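Local structure of ferredoxin-NADP reductase (Neisseria gonorrhoeae MIA_2011_03-10, 5TR9) at residues 37-43 / 102-108; 114-120 / 143-149; 169-173 / 184-188. The protein probably transfers electrons between NADPH and ferredoxin through its bound flavin-adenine dinucleotide, as other ferredoxin-NADP reductases do. One frame throughout, in Å; residues are numbered along the deposited sequence. Where two conformers were deposited one is given.

Contact 1. Residues 37-43 / 102-108; sequences ISRPESY and ILLDKNA
At one side of the antiparallel barrel of the FAD-binding domain, from its interior out to a loop, Ile-37 and Tyr-43 pack against Ile-102 and Leu-104. The two segments share no direct hydrogen bond; apolar contacts and waters join them. At the strand level Ile-37 CG2 meets Ile-102 CG2 at 3.7 Å, the side chains crossing at about a right angle. Beyond the strand comes the Tyr-43 ring, swung toward 102-108 because CG stands anti to the backbone N (chi1 -170°). Leu-104 CD2 lies over one face of this ring, 4.0 Å from its centroid and 21° off the normal, a CH-pi contact displaced toward the CD1 rim. The same methyl also touches Pro-40 CD at 3.7 Å. Along the ring edge Asp-105 O approaches CE1 of Tyr-43 to 3.2 Å, while Ala-108 CB reaches Tyr-43 OH at 3.5 Å. That hydroxyl donates to a water in the ring plane (Tyr-43 OH to water O 2.8 Å), and the water in turn donates to Asp-105 O and Asn-107 O, tying the ring to the turn opposite. The turn itself is an Asx turn, Asn-107 N donating to the anti lone pair of Asp-105 OD1 at 2.8 Å. On the other segment Arg-39 grips Tyr-43 O side-on with NE and NH2, the closer bond being NH2 to Tyr-43 O at 2.9 Å, and the oxygen lies in the guanidinium plane. This holds the last carbonyl of the type I turn 40-43, which Tyr-43 N closes by donating to Pro-40 O. Strand 17-27 pairs with both 32-38 and 101-105 and separates them; its Ile-22 touches both isoleucines. Leu-77 of strand 76-82 and Leu-53 of strand 50-57 pack on Leu-104, and Ser-51 hydrogen-bonds Tyr-43 OH.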
loop_
_atom_site.group_PDB
_atom_site.type_symbol
_atom_site.label_atom_id
_atom_site.label_comp_id
_atom_site.label_asym_id
_atom_site.label_seq_id
_atom_site.Cartn_x
_atom_site.Cartn_y
_atom_site.Cartn_z
ATOM N N ILE A 37 4.138 -15.830 5.189
ATOM C CA ILE A 37 3.450 -17.106 5.311
ATOM C C ILE A 37 3.772 -17.946 4.082
ATOM O O ILE A 37 4.197 -17.435 3.040
ATOM C CB ILE A 37 1.922 -16.936 5.469
ATOM C CG1 ILE A 37 1.289 -16.462 4.153
ATOM C CG2 ILE A 37 1.583 -15.934 6.584
ATOM C CD1 ILE A 37 -0.234 -16.372 4.225
ATOM N N SER A 38 3.583 -19.257 4.218
ATOM C CA SER A 38 3.775 -20.138 3.073
ATOM C C SER A 38 2.746 -19.829 1.991
ATOM O O SER A 38 1.619 -19.393 2.271
ATOM C CB SER A 38 3.695 -21.611 3.493
ATOM O OG SER A 38 2.496 -21.908 4.195
ATOM N N ARG A 39 3.164 -20.028 0.744
ATOM C CA ARG A 39 2.374 -19.674 -0.431
ATOM C C ARG A 39 2.083 -20.935 -1.222
ATOM O O ARG A 39 3.027 -21.569 -1.734
ATOM C CB ARG A 39 3.110 -18.660 -1.311
ATOM C CG ARG A 39 2.299 -18.278 -2.534
ATOM C CD ARG A 39 3.049 -17.314 -3.423
ATOM N NE ARG A 39 2.215 -16.931 -4.557
ATOM C CZ ARG A 39 2.561 -16.002 -5.430
ATOM N NH1 ARG A 39 3.730 -15.400 -5.292
ATOM N NH2 ARG A 39 1.752 -15.691 -6.440
ATOM N N PRO A 40 0.828 -21.348 -1.355
ATOM C CA PRO A 40 0.547 -22.522 -2.179
ATOM C C PRO A 40 0.840 -22.236 -3.639
ATOM O O PRO A 40 0.773 -21.093 -4.106
ATOM C CB PRO A 40 -0.944 -22.797 -1.938
ATOM C CG PRO A 40 -1.503 -21.571 -1.389
ATOM C CD PRO A 40 -0.388 -20.791 -0.740
ATOM N N GLU A 41 1.205 -23.309 -4.343
ATOM C CA GLU A 41 1.525 -23.240 -5.760
ATOM C C GLU A 41 0.404 -22.600 -6.561
ATOM O O GLU A 41 0.663 -21.899 -7.544
ATOM C CB GLU A 41 1.805 -24.660 -6.257
ATOM C CG GLU A 41 2.619 -24.778 -7.515
ATOM C CD GLU A 41 2.902 -26.233 -7.867
ATOM O OE1 GLU A 41 2.026 -26.890 -8.473
ATOM O OE2 GLU A 41 3.996 -26.724 -7.517
ATOM N N SER A 42 -0.842 -22.809 -6.146
ATOM C CA SER A 42 -2.004 -22.344 -6.888
ATOM C C SER A 42 -2.395 -20.903 -6.584
ATOM O O SER A 42 -3.321 -20.393 -7.220
ATOM C CB SER A 42 -3.204 -23.249 -6.602
ATOM O OG SER A 42 -3.574 -23.161 -5.237
ATOM N N TYR A 43 -1.741 -20.228 -5.638
ATOM C CA TYR A 43 -2.209 -18.900 -5.229
ATOM C C TYR A 43 -1.665 -17.837 -6.175
ATOM O O TYR A 43 -0.462 -17.557 -6.180
ATOM C CB TYR A 43 -1.796 -18.582 -3.797
ATOM C CG TYR A 43 -2.466 -17.333 -3.261
ATOM C CD1 TYR A 43 -3.768 -17.379 -2.774
ATOM C CD2 TYR A 43 -1.801 -16.114 -3.238
ATOM C CE1 TYR A 43 -4.395 -16.243 -2.287
ATOM C CE2 TYR A 43 -2.421 -14.955 -2.747
ATOM C CZ TYR A 43 -3.716 -15.035 -2.259
ATOM O OH TYR A 43 -4.340 -13.903 -1.770
ATOM N N ILE A 102 -2.093 -20.445 9.815
ATOM C CA ILE A 102 -2.877 -19.293 9.397
ATOM C C ILE A 102 -3.618 -19.702 8.133
ATOM O O ILE A 102 -3.126 -20.515 7.343
ATOM C CB ILE A 102 -1.989 -18.040 9.185
ATOM C CG1 ILE A 102 -2.843 -16.785 8.935
ATOM C CG2 ILE A 102 -0.987 -18.247 8.032
ATOM C CD1 ILE A 102 -2.060 -15.476 9.095
ATOM N N LEU A 103 -4.831 -19.180 7.971
ATOM C CA LEU A 103 -5.703 -19.560 6.865
ATOM C C LEU A 103 -5.612 -18.516 5.762
ATOM O O LEU A 103 -5.610 -17.314 6.039
ATOM C CB LEU A 103 -7.153 -19.692 7.334
ATOM C CG LEU A 103 -7.377 -20.529 8.596
ATOM C CD1 LEU A 103 -8.862 -20.636 8.868
ATOM C CD2 LEU A 103 -6.753 -21.895 8.436
ATOM N N LEU A 104 -5.536 -18.983 4.512
ATOM C CA LEU A 104 -5.401 -18.115 3.342
ATOM C C LEU A 104 -6.576 -18.364 2.406
ATOM O O LEU A 104 -6.682 -19.440 1.813
ATOM C CB LEU A 104 -4.073 -18.376 2.628
ATOM C CG LEU A 104 -3.823 -17.624 1.317
ATOM C CD1 LEU A 104 -3.742 -16.123 1.550
ATOM C CD2 LEU A 104 -2.552 -18.157 0.677
ATOM N N ASP A 105 -7.454 -17.371 2.267
ATOM C CA ASP A 105 -8.531 -17.467 1.286
ATOM C C ASP A 105 -7.929 -17.688 -0.096
ATOM O O ASP A 105 -6.903 -17.096 -0.436
ATOM C CB ASP A 105 -9.376 -16.188 1.317
ATOM C CG ASP A 105 -10.632 -16.286 0.481
ATOM O OD1 ASP A 105 -10.538 -16.397 -0.757
ATOM O OD2 ASP A 105 -11.734 -16.265 1.071
ATOM N N LYS A 106 -8.551 -18.572 -0.884
ATOM C CA LYS A 106 -7.972 -18.943 -2.174
ATOM C C LYS A 106 -7.995 -17.800 -3.185
ATOM O O LYS A 106 -7.275 -17.862 -4.189
ATOM C CB LYS A 106 -8.690 -20.170 -2.748
ATOM C CG LYS A 106 -8.372 -21.456 -2.004
ATOM C CD LYS A 106 -9.066 -22.661 -2.612
ATOM C CE LYS A 106 -8.683 -23.917 -1.851
ATOM N NZ LYS A 106 -9.445 -25.109 -2.328
ATOM N N ASN A 107 -8.782 -16.756 -2.948
ATOM C CA ASN A 107 -8.955 -15.685 -3.920
ATOM C C ASN A 107 -8.322 -14.395 -3.420
ATOM O O ASN A 107 -8.536 -13.998 -2.268
ATOM C CB ASN A 107 -10.433 -15.448 -4.212
ATOM C CG ASN A 107 -10.653 -14.363 -5.254
ATOM O OD1 ASN A 107 -10.272 -14.518 -6.418
ATOM N ND2 ASN A 107 -11.269 -13.258 -4.839
ATOM N N ALA A 108 -7.554 -13.744 -4.288
ATOM C CA ALA A 108 -7.096 -12.382 -4.065
ATOM C C ALA A 108 -8.011 -11.415 -4.804
ATOM O O ALA A 108 -8.547 -11.733 -5.871
ATOM C CB ALA A 108 -5.644 -12.199 -4.526
HETATM O O HOH W 1 -5.901 -20.129 -5.199
HETATM O O HOH W 2 -5.452 -17.982 -6.522
HETATM O O HOH W 3 -6.601 -14.425 -0.278
#

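Contact 2. Residues 114-120 / 143-149; sequences PERFPDG and EIRQRFD
Glu-115 and Asp-119 bring their carboxylates to Arg-147 in a salt-bridge network, described here for one of the two deposited conformers of the arginine. Glu-115 OE1 lies above one face of the guanidinium, offset toward its rim and 3.5 Å from Arg-147 NH1, with the two planes 38° apart. No N-H points at the oxygen, so the attraction is one of charge alone. The Asp-119 OD1 to Arg-147 NH1 pair is long at 4.0 Å, and OD1 instead rests beside the aliphatic part of the arginine chain. Glu-115 OE2 also comes within 2.5 Å of Glu-143 OE1; two acid oxygens this close probably share a proton. Glu-143 reaches the meeting point with its chain bent at chi2 (-85°), and the two side chains cross at about a right angle.

Apolar contacts form a second group. Ile-144 CD1 packs on Pro-114 CG at 3.7 Å, and the Phe-148 ring abuts Phe-117 CB through CE1 at 3.9 Å. A carbonyl, Pro-114 O, stands at the edge of that ring, 3.3 Å from Phe-148 CZ. In the Rossmann-like nucleotide-binding domain this joins the loop leading into strand 122-128 to the end of helix 142-147, just before strand 150-157; Leu-123 touches both phenylalanines.

One backbone hydrogen bond crosses the contact, from Gly-120 N to Arg-147 O at 2.8 Å. Water links the polar rim: one molecule lies between Phe-117 O, Asp-119 OD1 and Arg-147 NH1, another between Asp-119 OD2 and Gln-146 OE1.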
loop_
_atom_site.group_PDB
_atom_site.type_symbol
_atom_site.label_atom_id
_atom_site.label_comp_id
_atom_site.label_asym_id
_atom_site.label_seq_id
_atom_site.Cartn_x
_atom_site.Cartn_y
_atom_site.Cartn_z
ATOM N N PRO A 114 -2.427 -0.827 -11.568
ATOM C CA PRO A 114 -1.879 0.338 -12.288
ATOM C C PRO A 114 -1.773 0.155 -13.789
ATOM O O PRO A 114 -1.773 1.161 -14.509
ATOM C CB PRO A 114 -0.491 0.526 -11.658
ATOM C CG PRO A 114 -0.177 -0.779 -11.010
ATOM C CD PRO A 114 -1.473 -1.395 -10.602
ATOM N N GLU A 115 -1.695 -1.077 -14.288
ATOM C CA GLU A 115 -1.560 -1.258 -15.734
ATOM C C GLU A 115 -2.850 -1.001 -16.484
ATOM O O GLU A 115 -2.845 -1.036 -17.722
ATOM C CB GLU A 115 -1.024 -2.656 -16.021
ATOM C CG GLU A 115 0.420 -2.736 -15.539
ATOM C CD GLU A 115 1.019 -4.116 -15.552
ATOM O OE1 GLU A 115 0.565 -5.010 -16.290
ATOM O OE2 GLU A 115 1.988 -4.293 -14.787
ATOM N N ARG A 116 -3.941 -0.712 -15.775
ATOM C CA ARG A 116 -5.140 -0.184 -16.409
ATOM C C ARG A 116 -4.996 1.282 -16.808
ATOM O O ARG A 116 -5.824 1.782 -17.575
ATOM C CB ARG A 116 -6.330 -0.358 -15.469
ATOM C CG ARG A 116 -6.725 -1.818 -15.287
ATOM C CD ARG A 116 -7.871 -1.935 -14.301
ATOM N NE ARG A 116 -8.452 -3.270 -14.335
ATOM C CZ ARG A 116 -9.554 -3.615 -13.675
ATOM N NH1 ARG A 116 -10.188 -2.718 -12.925
ATOM N NH2 ARG A 116 -10.019 -4.853 -13.763
ATOM N N PHE A 117 -3.981 1.983 -16.288
ATOM C CA PHE A 117 -3.574 3.291 -16.780
ATOM C C PHE A 117 -2.643 3.108 -17.984
ATOM O O PHE A 117 -1.862 2.147 -18.027
ATOM C CB PHE A 117 -2.819 4.064 -15.699
ATOM C CG PHE A 117 -3.671 4.594 -14.567
ATOM C CD1 PHE A 117 -4.859 5.284 -14.803
ATOM C CD2 PHE A 117 -3.228 4.446 -13.252
ATOM C CE1 PHE A 117 -5.617 5.805 -13.737
ATOM C CE2 PHE A 117 -3.975 4.972 -12.183
ATOM C CZ PHE A 117 -5.160 5.641 -12.428
ATOM N N PRO A 118 -2.676 4.021 -18.957
ATOM C CA PRO A 118 -1.851 3.840 -20.160
ATOM C C PRO A 118 -0.378 4.096 -19.896
ATOM O O PRO A 118 0.001 4.907 -19.042
ATOM C CB PRO A 118 -2.407 4.869 -21.151
ATOM C CG PRO A 118 -3.081 5.892 -20.297
ATOM C CD PRO A 118 -3.587 5.181 -19.074
ATOM N N ASP A 119 0.453 3.390 -20.656
ATOM C CA ASP A 119 1.896 3.603 -20.605
ATOM C C ASP A 119 2.251 5.064 -20.869
ATOM O O ASP A 119 1.598 5.757 -21.654
ATOM C CB ASP A 119 2.601 2.743 -21.661
ATOM C CG ASP A 119 2.583 1.264 -21.346
ATOM O OD1 ASP A 119 2.061 0.864 -20.283
ATOM O OD2 ASP A 119 3.108 0.509 -22.205
ATOM N N GLY A 120 3.346 5.516 -20.251
ATOM C CA GLY A 120 3.914 6.806 -20.577
ATOM C C GLY A 120 3.512 7.928 -19.646
ATOM O O GLY A 120 4.067 9.032 -19.756
ATOM N N GLU A 143 8.012 -4.250 -14.752
ATOM C CA GLU A 143 7.468 -3.492 -15.872
ATOM C C GLU A 143 6.868 -2.157 -15.457
ATOM O O GLU A 143 6.592 -1.330 -16.331
ATOM C CB GLU A 143 6.415 -4.313 -16.625
ATOM C CG GLU A 143 5.069 -4.433 -15.946
ATOM C CD GLU A 143 4.989 -5.567 -14.933
ATOM O OE1 GLU A 143 3.861 -5.899 -14.512
ATOM O OE2 GLU A 143 6.031 -6.125 -14.542
ATOM N N ILE A 144 6.671 -1.911 -14.163
ATOM C CA ILE A 144 6.046 -0.655 -13.751
ATOM C C ILE A 144 6.967 0.531 -14.037
ATOM O O ILE A 144 6.539 1.538 -14.612
ATOM C CB ILE A 144 5.629 -0.721 -12.271
ATOM C CG1 ILE A 144 4.393 -1.618 -12.114
ATOM C CG2 ILE A 144 5.327 0.681 -11.719
ATOM C CD1 ILE A 144 3.124 -1.050 -12.758
ATOM N N ARG A 145 8.249 0.435 -13.670
ATOM C CA ARG A 145 9.151 1.533 -14.011
ATOM C C ARG A 145 9.463 1.589 -15.502
ATOM O O ARG A 145 9.886 2.640 -15.992
ATOM C CB ARG A 145 10.442 1.444 -13.190
ATOM C CG ARG A 145 10.222 1.811 -11.721
ATOM C CD ARG A 145 11.514 1.800 -10.919
ATOM N NE ARG A 145 12.421 2.874 -11.312
ATOM C CZ ARG A 145 13.622 3.059 -10.774
ATOM N NH1 ARG A 145 14.051 2.237 -9.827
ATOM N NH2 ARG A 145 14.387 4.063 -11.179
ATOM N N GLN A 146 9.266 0.492 -16.240
ATOM C CA GLN A 146 9.429 0.544 -17.688
ATOM C C GLN A 146 8.260 1.263 -18.352
ATOM O O GLN A 146 8.459 2.098 -19.244
ATOM C CB GLN A 146 9.569 -0.872 -18.248
ATOM C CG GLN A 146 9.914 -0.943 -19.740
ATOM C CD GLN A 146 8.683 -0.982 -20.645
ATOM O OE1 GLN A 146 8.398 -0.024 -21.368
ATOM N NE2 GLN A 146 7.956 -2.094 -20.611
ATOM N N ARG A 147 7.035 0.959 -17.922
ATOM C CA ARG A 147 5.823 1.423 -18.600
ATOM C C ARG A 147 5.546 2.898 -18.335
ATOM O O ARG A 147 5.121 3.637 -19.233
ATOM C CB ARG A 147 4.621 0.593 -18.142
ATOM C CG ARG A 147 4.577 -0.844 -18.647
ATOM C CD ARG A 147 3.227 -1.466 -18.300
ATOM N NE ARG A 147 3.037 -2.783 -18.898
ATOM C CZ ARG A 147 1.849 -3.317 -19.157
ATOM N NH1 ARG A 147 0.734 -2.639 -18.886
ATOM N NH2 ARG A 147 1.772 -4.524 -19.696
ATOM N N PHE A 148 5.752 3.333 -17.101
ATOM C CA PHE A 148 5.440 4.699 -16.705
ATOM C C PHE A 148 6.695 5.561 -16.762
ATOM O O PHE A 148 7.808 5.077 -16.525
ATOM C CB PHE A 148 4.791 4.712 -15.317
ATOM C CG PHE A 148 3.450 4.023 -15.308
ATOM C CD1 PHE A 148 2.339 4.673 -15.825
ATOM C CD2 PHE A 148 3.314 2.716 -14.875
ATOM C CE1 PHE A 148 1.106 4.051 -15.879
ATOM C CE2 PHE A 148 2.077 2.077 -14.929
ATOM C CZ PHE A 148 0.973 2.750 -15.428
ATOM N N ASP A 149 6.515 6.831 -17.137
ATOM C CA ASP A 149 7.660 7.719 -17.321
ATOM C C ASP A 149 8.356 8.023 -15.997
ATOM O O ASP A 149 9.592 8.125 -15.945
ATOM C CB ASP A 149 7.216 9.007 -18.005
ATOM C CG ASP A 149 7.192 8.880 -19.525
ATOM O OD1 ASP A 149 7.313 7.745 -20.058
ATOM O OD2 ASP A 149 7.055 9.930 -20.191
HETATM O O HOH W 4 0.069 0.258 -18.557
HETATM O O HOH W 5 5.918 0.834 -22.479
#

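Contact 3. Residues 169-173 / 184-188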
loop_
_atom_site.group_PDB
_atom_site.type_symbol
_atom_site.label_atom_id
_atom_site.label_comp_id
_atom_site.label_asym_id
_atom_site.label_seq_id
_atom_site.Cartn_x
_atom_site.Cartn_y
_atom_site.Cartn_z
ATOM N N LEU A 169 13.325 2.671 0.467
ATOM C CA LEU A 169 12.772 3.446 -0.640
ATOM C C LEU A 169 13.602 4.690 -0.939
ATOM O O LEU A 169 13.692 5.099 -2.100
ATOM C CB LEU A 169 11.321 3.821 -0.347
ATOM C CG LEU A 169 10.385 2.622 -0.153
ATOM C CD1 LEU A 169 9.037 3.101 0.352
ATOM C CD2 LEU A 169 10.212 1.839 -1.434
ATOM N N ALA A 170 14.226 5.292 0.076
ATOM C CA ALA A 170 15.143 6.393 -0.202
ATOM C C ALA A 170 16.327 5.919 -1.036
ATOM O O ALA A 170 16.787 6.631 -1.939
ATOM C CB ALA A 170 15.618 7.029 1.105
ATOM N N ALA A 171 16.824 4.707 -0.764
ATOM C CA ALA A 171 17.944 4.183 -1.541
ATOM C C ALA A 171 17.532 3.884 -2.980
ATOM O O ALA A 171 18.294 4.149 -3.916
ATOM C CB ALA A 171 18.510 2.933 -0.869
ATOM N N LEU A 172 16.327 3.334 -3.175
ATOM C CA LEU A 172 15.808 3.128 -4.527
ATOM C C LEU A 172 15.646 4.452 -5.267
ATOM O O LEU A 172 15.749 4.501 -6.501
ATOM C CB LEU A 172 14.470 2.388 -4.457
ATOM C CG LEU A 172 13.880 1.830 -5.754
ATOM C CD1 LEU A 172 14.687 0.627 -6.213
ATOM C CD2 LEU A 172 12.407 1.460 -5.567
ATOM N N SER A 173 15.410 5.534 -4.523
ATOM C CA SER A 173 15.192 6.856 -5.095
ATOM C C SER A 173 16.479 7.474 -5.635
ATOM O O SER A 173 16.410 8.355 -6.498
ATOM C CB SER A 173 14.569 7.763 -4.027
ATOM O OG SER A 173 13.880 8.865 -4.587
ATOM N N SER A 184 12.611 7.612 -13.614
ATOM C CA SER A 184 13.007 7.807 -12.233
ATOM C C SER A 184 11.937 7.289 -11.274
ATOM O O SER A 184 10.736 7.312 -11.559
ATOM C CB SER A 184 13.282 9.288 -11.971
ATOM O OG SER A 184 13.930 9.481 -10.726
ATOM N N PHE A 185 12.396 6.800 -10.129
ATOM C CA PHE A 185 11.542 6.525 -8.988
ATOM C C PHE A 185 11.798 7.604 -7.947
ATOM O O PHE A 185 12.956 7.945 -7.686
ATOM C CB PHE A 185 11.816 5.145 -8.387
ATOM C CG PHE A 185 11.158 4.943 -7.056
ATOM C CD1 PHE A 185 9.787 4.767 -6.971
ATOM C CD2 PHE A 185 11.899 4.968 -5.881
ATOM C CE1 PHE A 185 9.163 4.609 -5.739
ATOM C CE2 PHE A 185 11.282 4.798 -4.649
ATOM C CZ PHE A 185 9.910 4.617 -4.578
ATOM N N ARG A 186 10.727 8.170 -7.395
ATOM C CA ARG A 186 10.810 9.190 -6.359
ATOM C C ARG A 186 10.048 8.723 -5.133
ATOM O O ARG A 186 8.920 8.229 -5.247
ATOM C CB ARG A 186 10.228 10.533 -6.825
ATOM C CG ARG A 186 11.016 11.260 -7.909
ATOM C CD ARG A 186 10.881 10.603 -9.279
ATOM N NE ARG A 186 11.329 11.505 -10.339
ATOM C CZ ARG A 186 10.526 12.341 -10.987
ATOM N NH1 ARG A 186 9.226 12.380 -10.693
ATOM N NH2 ARG A 186 11.021 13.139 -11.928
ATOM N N PHE A 187 10.649 8.897 -3.959
ATOM C CA PHE A 187 9.983 8.616 -2.695
ATOM C C PHE A 187 9.942 9.883 -1.853
ATOM O O PHE A 187 10.974 10.529 -1.647
ATOM C CB PHE A 187 10.706 7.496 -1.932
ATOM C CG PHE A 187 10.151 7.249 -0.555
ATOM C CD1 PHE A 187 8.846 6.806 -0.387
ATOM C CD2 PHE A 187 10.933 7.473 0.568
ATOM C CE1 PHE A 187 8.324 6.571 0.889
ATOM C CE2 PHE A 187 10.418 7.236 1.841
ATOM C CZ PHE A 187 9.118 6.791 1.997
ATOM N N VAL A 188 8.755 10.225 -1.368
ATOM C CA VAL A 188 8.559 11.412 -0.538
ATOM C C VAL A 188 7.919 10.986 0.777
ATOM O O VAL A 188 6.725 10.653 0.804
ATOM C CB VAL A 188 7.684 12.451 -1.253
ATOM C CG1 VAL A 188 7.473 13.667 -0.357
ATOM C CG2 VAL A 188 8.330 12.864 -2.579
HETATM O O HOH W 6 13.005 11.068 -4.212
#
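Helix 169-173 runs roughly antiparallel to strand 185-188, their axes 7.1 Å apart at closest approach and 142° between their directions. The backbones come nearest at Ser-173 and Arg-186, whose CA atoms are 5.1 Å apart. Here Ser-173 CA makes a CA-H...O contact with Phe-185 O.

Two phenylalanines of the strand, Phe-185 and Phe-187, are both directed at the helix, and each receives a leucine on one ring face. Leu-172 CD2 makes a CH-pi contact with the Phe-185 ring, 3.8 Å from its centroid and 23° off the normal, toward the CD2-CE2 rim. With chi1 at -168° the branch turns away from the backbone N, which carries CD2 over the ring, and leucine and ring cross at about a right angle. The edge of this ring is turned to the helix backbone, where Leu-169 O lies in plane, 3.5 Å from Phe-185 CE2. Leu-169 covers the Phe-187 ring differently: its CB makes the CH-pi contact over the face, 3.8 Å from the centroid, while its CD1 reaches Phe-187 CE1 at 3.6 Å. The second methyl, CD2, leans to Phe-185 CZ at 4.2 Å, so one leucine spans both rings. A water accepts from Phe-187 N at 3.2 Å and lies beside Ser-173 OG.

This is the helix-to-strand half of a beta-alpha-beta crossover from strand 150-157 to its parallel neighbour 185-191. Arg-186 and Val-188 share backbone hydrogen bonds with strand 150-157, whose Leu-153 touches Leu-169. Leu-139 of helix 133-139 packs on Leu-169 and Phe-185, and Arg-145 of helix 142-147 flanks Phe-185 and Leu-172.

The three contacts follow one another along the chain and divide between two domains. Contact 1 belongs to the flavin-binding barrel, with the Ile-102 side chain about 10 Å from the FAD; contacts 2 and 3 belong to the nucleotide-binding domain. Centres of contacts 1 and 2 are 27 Å apart and those of contacts 1 and 3 are 31 Å apart, neither pair touching. Contacts 2 and 3, with centres 17 Å apart, meet through Arg-145, whose NH2 packs 3.5 Å from Phe-185 N. The bound magnesium ion is about 6 Å from the Glu-143 side chain in contact 2 and about 12 Å from that of Ala-108 in contact 1.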